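Local coordinates for SusD superfamily protein (Bacteroides thetaiotaomicron, PDB 3MCX) that is of unknown function but, as a SusD-family outer-membrane protein, probably helps capture glycans at the cell surface, and binds zinc ions, at residues Q237-E242 with D251-S256; K306-C311 with S386-D391; I353-E358 with R411-G416; E376-L381 with Q394-E399. One frame throughout, in Å; residues are numbered along the deposited sequence.

Interaction 1 of 4, residues Q237-E242 with D251-S256; sequences QLYSYE and DFQSES
E255 OE2 takes the backbone N-H of Y239 at 2.8 Å, almost straight (172°) and on the anti lone pair of the oxygen, and the same oxygen also meets R388 in a salt bridge. The other carboxylate oxygen, E255 OE1, is held by S357 and R355, so both ends of this buried acid have partners. To get there the glutamate lies flat along the Y239 ring: its carboxylate is turned only 14° from the ring plane, and E255 CG sits 3.4 Å from the centre of the Y239 ring, over one face, as a CH-pi contact. Y239 pays back at its far end, where its OH accepts from E255 N at 3.2 Å. With CG beside its own backbone N (chi1 -57°), Y239 runs back over the turn, and its OH reaches Q253 CB. Next door, Q237 and S254 make a reciprocal pair: Q237 N donates to S254 O at 3.0 Å, and S254 OG donates to Q237 O at 2.8 Å. L238 CD2 packs against E255 OE2 at 3.6 Å. The partner of the tyrosine is thus a type I beta turn, Q253 to S256, that ends the long loop after helix 218-231 and leads straight into strand 256-260.

Interaction 2 of 4, residues K306-C311 with S386-D391; sequences KDVRHC and SRRTTD. With ZN (zinc ion), chain F.
V308 N donates to R388 O at 2.8 Å, a fairly straight backbone bond (166°) joining the two loops one residue from their closest CA approach, D307 to T389; the same carbonyl oxygen also receives a CA-H contact from D307. Each loop is also shaped by a side-chain turn. D307 OD1 accepts from R309 N, an Asx turn leading into the 3-10 segment, and T389 OG1 accepts from D391 N at 3.1 Å, an ST turn; T389 OG1 is also bonded to D304. Both loops belong to the SusD family region, one leaving helix 295-301 and the other linking helix 374-385 to helix 403-414.

Among the charges, R309 grips D307 side-on, NE to OD1 and NH2 to OD2, with the aspartate near the guanidinium plane. R388 stands across this flat group: R388 CB lies 3.6 Å from R309 CZ, over one face, and the two guanidinium planes are 89° apart. E413 bonds to both arginines and probably offsets their like charges. Were R309 cut back to an alanine, D307 would be likely to lose its charged mate and a gap to open beside the R388 chain.

Van der Waals contacts add V308 CG1 against R388 CD at 3.9 Å, and K306 CB 3.5 Å from T390 OG1.

At the metal, D391 reaches out with CG opposite its backbone N (chi1 179°), and D391 OD1 binds zinc at 2.1 Å alongside S393 and four waters. D391 OD2 accepts from one of those waters at 2.7 Å and is bonded to Q394.

Interaction 3 of 4, residues I353-E358 with R411-G416; sequences IIRLSE and RKELVG
R355 meets E413 in an end-on salt bridge: both terminal nitrogens converge on a single oxygen, with R355 NH1 at 3.0 Å and R355 NH2 at 2.9 Å from E413 OE2. That oxygen lies in the guanidinium plane, whereas the carboxylate is turned 65° from it, and the two nitrogens come to its anti side from opposite faces of the carboxylate. The arginine is straight from CG to NE, while E413 bends at chi2 (56°), which folds its carboxylate back to the arginine's end. Y244 also bonds E413 OE2, and E413 OE1 pairs with R309 and R388; R355 in turn has E255 and E417. With a glutamine at E413, R355, R309 and R388 are likely to be left short of a shared, buried negative charge. S357 also touches E413, its CB 3.8 Å from E413 CG, its OG bonded to E255. Next to the salt bridge, L414 crosses E358 at about a right angle, L414 CD1 resting 4.2 Å from E358 CG, while the carboxylate of E358 goes to R210. R355 holds the N-cap position where strand 351-355, bulged opposite F258 and paired antiparallel with strand 256-260, passes into helix 356-370; the contact joins that junction to helix 403-414 near E413 and L414, with helix 201-214 packed on I354.

Interaction 4 of 4, residues E376-L381 with Q394-E399; sequences EAQGYL and QQVSTE
Q378 and L381, one turn apart on helix 374-385, meet V396 and T398 in a mixed contact, apolar at one end and polar at the other, where the loop that follows this helix folds back over it. The helix belongs to the largely helical SusD fold, whose family is placed in the TPR clan, and the loop goes on toward helix 403-414. V396 does the apolar work. Its CG2 sits 3.9 Å from L381 CD2 and 4.0 Å from Q378 CG, so the valine spans both helix residues; its backbone N is bonded to N382, a second tie between loop and helix. With CG trans to the main-chain N (chi1 -177°), L381 sends its end across the valine at about a right angle and also touches helix 356-370 through L361 and A364. F401 covers Q378 and L381 from farther along the loop.

Q378 and V396 run antiparallel alongside each other, and beyond CG the glutamine chain is extended, which carries the amide up to T398. Its chi1 of 144° is well off the staggered positions, a sign that the side chain is somewhat strained to lie here. The amide nitrogen has weak water partners: one of these waters takes the N-H of T398 at 2.9 Å, and the other donates to V396 O at 2.7 Å. Water thus helps bridge the polar end. At the amide oxygen, Q378 OE1 comes within 3.0 Å of T398 OG1, a possible hydrogen bond, since that proton has another acceptor within reach.

How the interactions relate
From the N terminus, interaction 1 comes first and closes a short loop between helix 218-231 and strand 256-260 before the others open. Interaction 2 then begins at 306-311 and spans 75 residues to 386-391; interaction 3 opens inside that span and closes beyond it, at 411-416, so the two cross. Interaction 4 crosses interaction 2 as well but is nested within the loop closed by interaction 3. Interactions 1, 2 and 3 touch one another through a shared charge network: E255, R388, R309, R355 and E413 connect the turn, both loops of 2 and the strand-helix junction. Interaction 4 touches only interaction 2, by packing of Q394 and Q395.

Interaction 1 of 4, residues Q237-E242 with D251-S256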
# COMPACT_ATOMS: atom_id res chain seq x y z
N GLN A 237 18.82 -5.96 -2.85
CA GLN A 237 19.69 -5.76 -1.68
C GLN A 237 19.05 -4.77 -0.73
O GLN A 237 18.57 -3.72 -1.19
CB GLN A 237 21.05 -5.13 -2.10
CG GLN A 237 22.08 -6.04 -2.69
CD GLN A 237 23.41 -5.33 -2.88
OE1 GLN A 237 23.62 -4.20 -2.40
NE2 GLN A 237 24.33 -5.98 -3.59
N LEU A 238 19.08 -5.04 0.57
CA LEU A 238 18.65 -4.06 1.57
C LEU A 238 19.56 -2.82 1.52
O LEU A 238 20.79 -2.93 1.29
CB LEU A 238 18.67 -4.68 2.99
CG LEU A 238 17.62 -5.73 3.27
CD1 LEU A 238 17.89 -6.33 4.63
CD2 LEU A 238 16.18 -5.17 3.19
N TYR A 239 18.97 -1.65 1.71
CA TYR A 239 19.76 -0.40 1.79
C TYR A 239 20.64 -0.40 3.02
O TYR A 239 20.20 -0.77 4.11
CB TYR A 239 18.86 0.85 1.80
CG TYR A 239 17.95 0.90 0.58
CD1 TYR A 239 18.45 0.66 -0.70
CD2 TYR A 239 16.62 1.18 0.72
CE1 TYR A 239 17.63 0.70 -1.80
CE2 TYR A 239 15.75 1.19 -0.38
CZ TYR A 239 16.30 0.96 -1.65
OH TYR A 239 15.50 0.91 -2.77
N SER A 240 21.87 0.05 2.84
CA SER A 240 22.79 0.27 3.97
C SER A 240 22.38 1.56 4.69
O SER A 240 21.66 2.40 4.15
CB SER A 240 24.22 0.44 3.49
OG SER A 240 24.36 1.65 2.75
N TYR A 241 22.91 1.73 5.89
CA TYR A 241 22.71 2.95 6.66
C TYR A 241 23.24 4.16 5.88
O TYR A 241 22.62 5.24 5.86
CB TYR A 241 23.46 2.79 7.98
CG TYR A 241 23.28 3.90 8.98
CD1 TYR A 241 24.01 5.07 8.89
CD2 TYR A 241 22.40 3.76 10.04
CE1 TYR A 241 23.84 6.08 9.83
CE2 TYR A 241 22.23 4.75 10.97
CZ TYR A 241 22.94 5.90 10.86
OH TYR A 241 22.74 6.89 11.80
N GLU A 242 24.38 3.95 5.21
CA GLU A 242 25.07 5.01 4.47
C GLU A 242 24.26 5.46 3.25
O GLU A 242 24.19 6.64 2.96
CB GLU A 242 26.45 4.52 4.07
CG GLU A 242 27.38 4.37 5.26
CD GLU A 242 27.28 3.03 6.05
OE1 GLU A 242 26.47 2.07 5.76
OE2 GLU A 242 28.09 2.95 7.02
N ASP A 251 14.87 6.31 -9.15
CA ASP A 251 14.13 5.19 -9.76
C ASP A 251 14.78 3.84 -9.49
O ASP A 251 16.01 3.70 -9.61
CB ASP A 251 14.06 5.37 -11.28
CG ASP A 251 13.11 6.47 -11.73
OD1 ASP A 251 12.50 7.17 -10.90
OD2 ASP A 251 13.00 6.60 -12.96
N PHE A 252 13.97 2.83 -9.20
CA PHE A 252 14.39 1.41 -9.25
C PHE A 252 15.67 1.11 -8.47
O PHE A 252 16.59 0.50 -8.98
CB PHE A 252 14.50 0.95 -10.71
CG PHE A 252 13.26 1.25 -11.52
CD1 PHE A 252 12.06 0.70 -11.19
CD2 PHE A 252 13.33 2.11 -12.59
CE1 PHE A 252 10.93 1.00 -11.92
CE2 PHE A 252 12.20 2.39 -13.34
CZ PHE A 252 11.02 1.83 -12.99
N GLN A 253 15.67 1.52 -7.21
CA GLN A 253 16.80 1.27 -6.31
C GLN A 253 16.72 -0.18 -5.81
O GLN A 253 15.75 -0.87 -6.06
CB GLN A 253 16.80 2.32 -5.19
CG GLN A 253 17.01 3.74 -5.75
CD GLN A 253 18.36 3.89 -6.45
OE1 GLN A 253 19.40 3.90 -5.79
NE2 GLN A 253 18.37 3.97 -7.80
N SER A 254 17.76 -0.61 -5.11
CA SER A 254 18.03 -2.03 -4.91
C SER A 254 17.01 -2.80 -4.08
O SER A 254 16.98 -4.03 -4.17
CB SER A 254 19.43 -2.23 -4.30
OG SER A 254 19.49 -1.76 -2.96
N GLU A 255 16.17 -2.13 -3.30
CA GLU A 255 15.15 -2.84 -2.57
C GLU A 255 13.85 -2.98 -3.35
O GLU A 255 12.99 -3.77 -2.98
CB GLU A 255 14.82 -2.14 -1.24
CG GLU A 255 15.89 -2.21 -0.16
CD GLU A 255 15.34 -1.96 1.25
OE1 GLU A 255 14.09 -1.98 1.47
OE2 GLU A 255 16.19 -1.75 2.14
N SER A 256 13.67 -2.17 -4.39
CA SER A 256 12.37 -2.07 -5.07
C SER A 256 12.04 -3.34 -5.83
O SER A 256 12.81 -3.74 -6.71
CB SER A 256 12.41 -0.91 -6.06
OG SER A 256 11.15 -0.80 -6.67

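Interaction 2 of 4, residues K306-C311 with S386-D391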
# COMPACT_ATOMS: atom_id res chain seq x y z
N LYS A 306 19.94 7.70 17.00
CA LYS A 306 20.93 7.26 15.99
C LYS A 306 20.27 6.68 14.73
O LYS A 306 20.96 6.21 13.81
CB LYS A 306 21.85 6.18 16.59
CG LYS A 306 22.56 6.58 17.89
CD LYS A 306 23.42 7.77 17.70
CE LYS A 306 24.28 7.99 18.94
NZ LYS A 306 25.12 9.20 18.82
N ASP A 307 18.95 6.67 14.70
CA ASP A 307 18.19 6.09 13.61
C ASP A 307 18.40 6.92 12.32
O ASP A 307 18.16 8.13 12.29
CB ASP A 307 16.72 6.04 14.01
CG ASP A 307 15.90 5.14 13.13
OD1 ASP A 307 16.00 5.20 11.87
OD2 ASP A 307 15.07 4.37 13.69
N VAL A 308 18.83 6.27 11.24
CA VAL A 308 19.03 6.98 9.97
C VAL A 308 17.72 7.59 9.44
O VAL A 308 17.78 8.57 8.70
CB VAL A 308 19.63 6.04 8.90
CG1 VAL A 308 18.66 4.99 8.44
CG2 VAL A 308 20.24 6.86 7.70
N ARG A 309 16.56 7.04 9.81
CA ARG A 309 15.28 7.50 9.27
C ARG A 309 14.89 8.92 9.73
O ARG A 309 13.98 9.52 9.16
CB ARG A 309 14.20 6.45 9.56
CG ARG A 309 14.46 5.20 8.73
CD ARG A 309 13.74 3.96 9.22
NE ARG A 309 14.22 3.52 10.52
CZ ARG A 309 14.05 2.30 11.01
NH1 ARG A 309 13.45 1.34 10.30
NH2 ARG A 309 14.46 2.02 12.23
N HIS A 310 15.62 9.47 10.70
CA HIS A 310 15.47 10.89 11.01
C HIS A 310 15.76 11.75 9.80
O HIS A 310 15.25 12.86 9.72
CB HIS A 310 16.38 11.33 12.16
CG HIS A 310 15.96 10.78 13.47
ND1 HIS A 310 14.87 11.25 14.17
CD2 HIS A 310 16.48 9.78 14.22
CE1 HIS A 310 14.72 10.53 15.28
NE2 HIS A 310 15.70 9.64 15.34
N CYS A 311 16.52 11.26 8.84
CA CYS A 311 16.82 12.01 7.62
C CYS A 311 15.59 12.32 6.78
O CYS A 311 15.64 13.17 5.92
CB CYS A 311 17.82 11.23 6.74
SG CYS A 311 17.21 9.76 5.84
N SER A 386 19.74 -3.42 12.13
CA SER A 386 21.20 -3.22 12.04
C SER A 386 21.61 -2.29 10.90
O SER A 386 22.72 -1.75 10.93
CB SER A 386 21.94 -4.54 11.87
OG SER A 386 21.63 -5.15 10.64
N ARG A 387 20.73 -2.14 9.91
CA ARG A 387 20.97 -1.26 8.76
C ARG A 387 20.30 0.10 8.90
O ARG A 387 20.28 0.91 7.95
CB ARG A 387 20.54 -1.96 7.45
CG ARG A 387 21.40 -3.15 7.06
CD ARG A 387 20.84 -3.84 5.84
NE ARG A 387 21.71 -4.86 5.32
CZ ARG A 387 21.83 -6.09 5.82
NH1 ARG A 387 21.07 -6.49 6.84
NH2 ARG A 387 22.67 -6.94 5.27
N ARG A 388 19.70 0.37 10.06
CA ARG A 388 18.98 1.62 10.28
C ARG A 388 19.46 2.41 11.49
O ARG A 388 19.05 3.55 11.71
CB ARG A 388 17.47 1.34 10.39
CG ARG A 388 16.88 0.67 9.17
CD ARG A 388 16.88 1.56 7.95
NE ARG A 388 16.24 0.84 6.90
CZ ARG A 388 16.86 0.15 5.95
NH1 ARG A 388 18.17 0.13 5.89
NH2 ARG A 388 16.11 -0.49 5.06
N THR A 389 20.29 1.79 12.32
CA THR A 389 20.84 2.46 13.48
C THR A 389 22.25 1.98 13.77
O THR A 389 22.62 0.88 13.39
CB THR A 389 19.95 2.27 14.74
OG1 THR A 389 20.50 3.01 15.84
CG2 THR A 389 19.84 0.78 15.13
N THR A 390 23.04 2.82 14.43
CA THR A 390 24.35 2.40 14.91
C THR A 390 24.34 1.89 16.35
O THR A 390 25.37 1.47 16.86
CB THR A 390 25.36 3.54 14.82
OG1 THR A 390 24.81 4.69 15.47
CG2 THR A 390 25.66 3.87 13.35
N ASP A 391 23.18 1.95 17.00
CA ASP A 391 23.07 1.52 18.40
C ASP A 391 22.81 0.00 18.37
O ASP A 391 21.71 -0.44 18.07
CB ASP A 391 21.89 2.25 19.05
CG ASP A 391 21.67 1.85 20.50
OD1 ASP A 391 22.45 1.04 21.05
OD2 ASP A 391 20.66 2.33 21.06
ZN ZN F . 22.88 0.90 23.09
O HOH W 1 21.19 2.27 23.67
O HOH W 2 24.47 -0.39 22.35
O HOH W 3 23.32 0.32 25.00
O HOH W 4 24.37 2.40 23.15

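Interaction 3 of 4, residues I353-E358 with R411-G416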
# COMPACT_ATOMS: atom_id res chain seq x y z
N ILE A 353 5.58 -0.06 -5.12
CA ILE A 353 4.46 -0.82 -4.62
C ILE A 353 4.86 -1.77 -3.50
O ILE A 353 4.15 -1.90 -2.51
CB ILE A 353 3.77 -1.60 -5.78
CG1 ILE A 353 3.37 -0.67 -6.92
CG2 ILE A 353 2.56 -2.44 -5.25
CD1 ILE A 353 2.39 0.43 -6.55
N ILE A 354 6.02 -2.43 -3.63
CA ILE A 354 6.54 -3.27 -2.55
C ILE A 354 8.06 -3.34 -2.68
O ILE A 354 8.61 -3.38 -3.78
CB ILE A 354 5.86 -4.67 -2.53
CG1 ILE A 354 6.28 -5.48 -1.31
CG2 ILE A 354 6.13 -5.43 -3.82
CD1 ILE A 354 5.28 -6.59 -0.93
N ARG A 355 8.74 -3.31 -1.54
CA ARG A 355 10.19 -3.39 -1.51
C ARG A 355 10.69 -4.38 -0.44
O ARG A 355 9.96 -4.86 0.42
CB ARG A 355 10.81 -2.01 -1.33
CG ARG A 355 10.54 -1.36 -0.02
CD ARG A 355 11.19 0.03 0.01
NE ARG A 355 10.84 0.78 1.22
CZ ARG A 355 11.50 0.81 2.38
NH1 ARG A 355 12.70 0.25 2.54
NH2 ARG A 355 10.99 1.48 3.40
N LEU A 356 11.97 -4.68 -0.56
CA LEU A 356 12.55 -5.78 0.19
C LEU A 356 12.41 -5.60 1.71
O LEU A 356 12.25 -6.60 2.40
CB LEU A 356 14.01 -5.95 -0.23
CG LEU A 356 14.72 -7.24 0.15
CD1 LEU A 356 13.98 -8.48 -0.41
CD2 LEU A 356 16.20 -7.22 -0.27
N SER A 357 12.54 -4.38 2.25
CA SER A 357 12.42 -4.23 3.71
C SER A 357 11.08 -4.78 4.22
O SER A 357 11.03 -5.39 5.30
CB SER A 357 12.56 -2.77 4.17
OG SER A 357 13.90 -2.32 4.13
N GLU A 358 10.00 -4.57 3.45
CA GLU A 358 8.69 -5.06 3.89
C GLU A 358 8.71 -6.58 3.93
O GLU A 358 8.11 -7.18 4.82
CB GLU A 358 7.54 -4.58 2.99
CG GLU A 358 6.21 -5.16 3.42
CD GLU A 358 5.06 -4.82 2.51
OE1 GLU A 358 5.17 -3.85 1.76
OE2 GLU A 358 4.04 -5.54 2.54
N ARG A 411 6.49 0.54 11.64
CA ARG A 411 6.03 1.93 11.62
C ARG A 411 7.17 2.86 11.21
O ARG A 411 6.97 3.80 10.42
CB ARG A 411 5.44 2.34 12.98
CG ARG A 411 4.04 1.74 13.18
CD ARG A 411 3.64 1.90 14.61
NE ARG A 411 3.47 3.30 14.99
CZ ARG A 411 3.37 3.73 16.25
NH1 ARG A 411 3.42 2.87 17.28
NH2 ARG A 411 3.21 5.03 16.50
N LYS A 412 8.36 2.62 11.73
CA LYS A 412 9.52 3.45 11.40
C LYS A 412 9.92 3.26 9.91
O LYS A 412 10.20 4.21 9.20
CB LYS A 412 10.72 3.12 12.27
CG LYS A 412 10.55 3.49 13.75
CD LYS A 412 11.72 3.01 14.58
CE LYS A 412 11.46 3.14 16.07
NZ LYS A 412 12.70 2.87 16.87
N GLU A 413 9.94 2.02 9.44
CA GLU A 413 10.46 1.69 8.13
C GLU A 413 9.50 2.01 7.01
O GLU A 413 9.93 2.44 5.95
CB GLU A 413 10.83 0.19 8.07
CG GLU A 413 11.54 -0.21 6.77
CD GLU A 413 12.81 0.62 6.52
OE1 GLU A 413 13.55 0.84 7.49
OE2 GLU A 413 13.07 1.04 5.36
N LEU A 414 8.21 1.79 7.23
CA LEU A 414 7.22 1.79 6.15
C LEU A 414 6.28 2.99 6.18
O LEU A 414 5.31 3.04 5.43
CB LEU A 414 6.42 0.49 6.19
CG LEU A 414 7.27 -0.79 6.02
CD1 LEU A 414 6.43 -2.05 6.19
CD2 LEU A 414 7.97 -0.79 4.66
N VAL A 415 6.60 3.97 7.02
CA VAL A 415 5.80 5.20 7.07
C VAL A 415 5.67 5.79 5.66
O VAL A 415 6.63 5.90 4.94
CB VAL A 415 6.42 6.24 8.05
CG1 VAL A 415 7.83 6.71 7.59
CG2 VAL A 415 5.46 7.43 8.23
N GLY A 416 4.46 6.11 5.25
CA GLY A 416 4.25 6.72 3.93
C GLY A 416 4.06 5.72 2.80
O GLY A 416 3.77 6.12 1.68

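Interaction 4 of 4, residues E376-L381 with Q394-E399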
# COMPACT_ATOMS: atom_id res chain seq x y z
N GLU A 376 15.56 -17.64 13.02
CA GLU A 376 15.67 -17.13 11.65
C GLU A 376 14.86 -15.84 11.49
O GLU A 376 15.32 -14.85 10.90
CB GLU A 376 15.25 -18.22 10.64
CG GLU A 376 15.49 -17.84 9.21
CD GLU A 376 15.17 -18.96 8.25
OE1 GLU A 376 13.98 -19.28 8.10
OE2 GLU A 376 16.13 -19.50 7.65
N ALA A 377 13.62 -15.87 11.98
CA ALA A 377 12.74 -14.71 11.95
C ALA A 377 13.30 -13.47 12.67
O ALA A 377 13.23 -12.32 12.16
CB ALA A 377 11.37 -15.10 12.54
N GLN A 378 13.87 -13.71 13.85
CA GLN A 378 14.50 -12.67 14.65
C GLN A 378 15.67 -12.06 13.86
O GLN A 378 15.86 -10.84 13.84
CB GLN A 378 14.88 -13.32 15.99
CG GLN A 378 16.09 -12.93 16.65
CD GLN A 378 16.40 -13.89 17.80
OE1 GLN A 378 15.55 -14.69 18.20
NE2 GLN A 378 17.59 -13.80 18.32
N GLY A 379 16.39 -12.91 13.14
CA GLY A 379 17.49 -12.47 12.28
C GLY A 379 17.01 -11.50 11.23
O GLY A 379 17.69 -10.52 10.93
N TYR A 380 15.83 -11.76 10.66
CA TYR A 380 15.32 -10.87 9.62
C TYR A 380 14.95 -9.50 10.17
O TYR A 380 15.15 -8.46 9.51
CB TYR A 380 14.13 -11.49 8.88
CG TYR A 380 14.46 -12.75 8.12
CD1 TYR A 380 15.67 -12.89 7.42
CD2 TYR A 380 13.57 -13.82 8.09
CE1 TYR A 380 15.96 -14.06 6.71
CE2 TYR A 380 13.85 -14.98 7.38
CZ TYR A 380 15.03 -15.09 6.69
OH TYR A 380 15.32 -16.25 5.98
N LEU A 381 14.38 -9.47 11.37
CA LEU A 381 14.14 -8.19 12.04
C LEU A 381 15.46 -7.45 12.24
O LEU A 381 15.55 -6.26 11.98
CB LEU A 381 13.43 -8.36 13.38
CG LEU A 381 13.11 -7.02 14.06
CD1 LEU A 381 12.21 -6.11 13.21
CD2 LEU A 381 12.55 -7.25 15.50
N GLN A 394 19.85 -1.96 20.04
CA GLN A 394 18.50 -1.97 19.43
C GLN A 394 18.16 -3.31 18.83
O GLN A 394 16.98 -3.62 18.67
CB GLN A 394 18.34 -0.89 18.36
CG GLN A 394 18.50 0.52 18.92
CD GLN A 394 17.35 0.93 19.83
OE1 GLN A 394 16.22 0.49 19.63
NE2 GLN A 394 17.66 1.73 20.87
N GLN A 395 19.17 -4.09 18.45
CA GLN A 395 18.92 -5.42 17.92
C GLN A 395 18.33 -6.32 18.99
O GLN A 395 18.63 -6.18 20.17
CB GLN A 395 20.20 -6.03 17.33
CG GLN A 395 20.63 -5.27 16.08
CD GLN A 395 21.89 -5.79 15.48
OE1 GLN A 395 21.98 -6.98 15.13
NE2 GLN A 395 22.89 -4.91 15.34
N VAL A 396 17.47 -7.24 18.55
CA VAL A 396 16.75 -8.12 19.47
C VAL A 396 17.44 -9.46 19.68
O VAL A 396 18.13 -9.99 18.80
CB VAL A 396 15.31 -8.37 18.99
CG1 VAL A 396 14.54 -7.05 18.89
CG2 VAL A 396 15.31 -9.08 17.62
N SER A 397 17.26 -9.98 20.89
CA SER A 397 17.52 -11.37 21.24
C SER A 397 16.17 -12.08 21.27
O SER A 397 15.14 -11.45 21.12
CB SER A 397 18.11 -11.45 22.65
OG SER A 397 17.17 -10.89 23.56
N THR A 398 16.17 -13.39 21.52
CA THR A 398 14.90 -14.13 21.62
C THR A 398 13.99 -13.51 22.68
O THR A 398 12.78 -13.38 22.45
CB THR A 398 15.11 -15.64 21.88
OG1 THR A 398 15.89 -16.17 20.79
CG2 THR A 398 13.75 -16.38 21.90
N GLU A 399 14.56 -13.06 23.80
CA GLU A 399 13.78 -12.44 24.87
C GLU A 399 13.14 -11.10 24.49
O GLU A 399 12.05 -10.77 24.97
CB GLU A 399 14.60 -12.30 26.17
CG GLU A 399 15.91 -11.53 26.04
O HOH W 5 18.66 -14.78 21.37
O HOH W 6 20.22 -11.58 18.35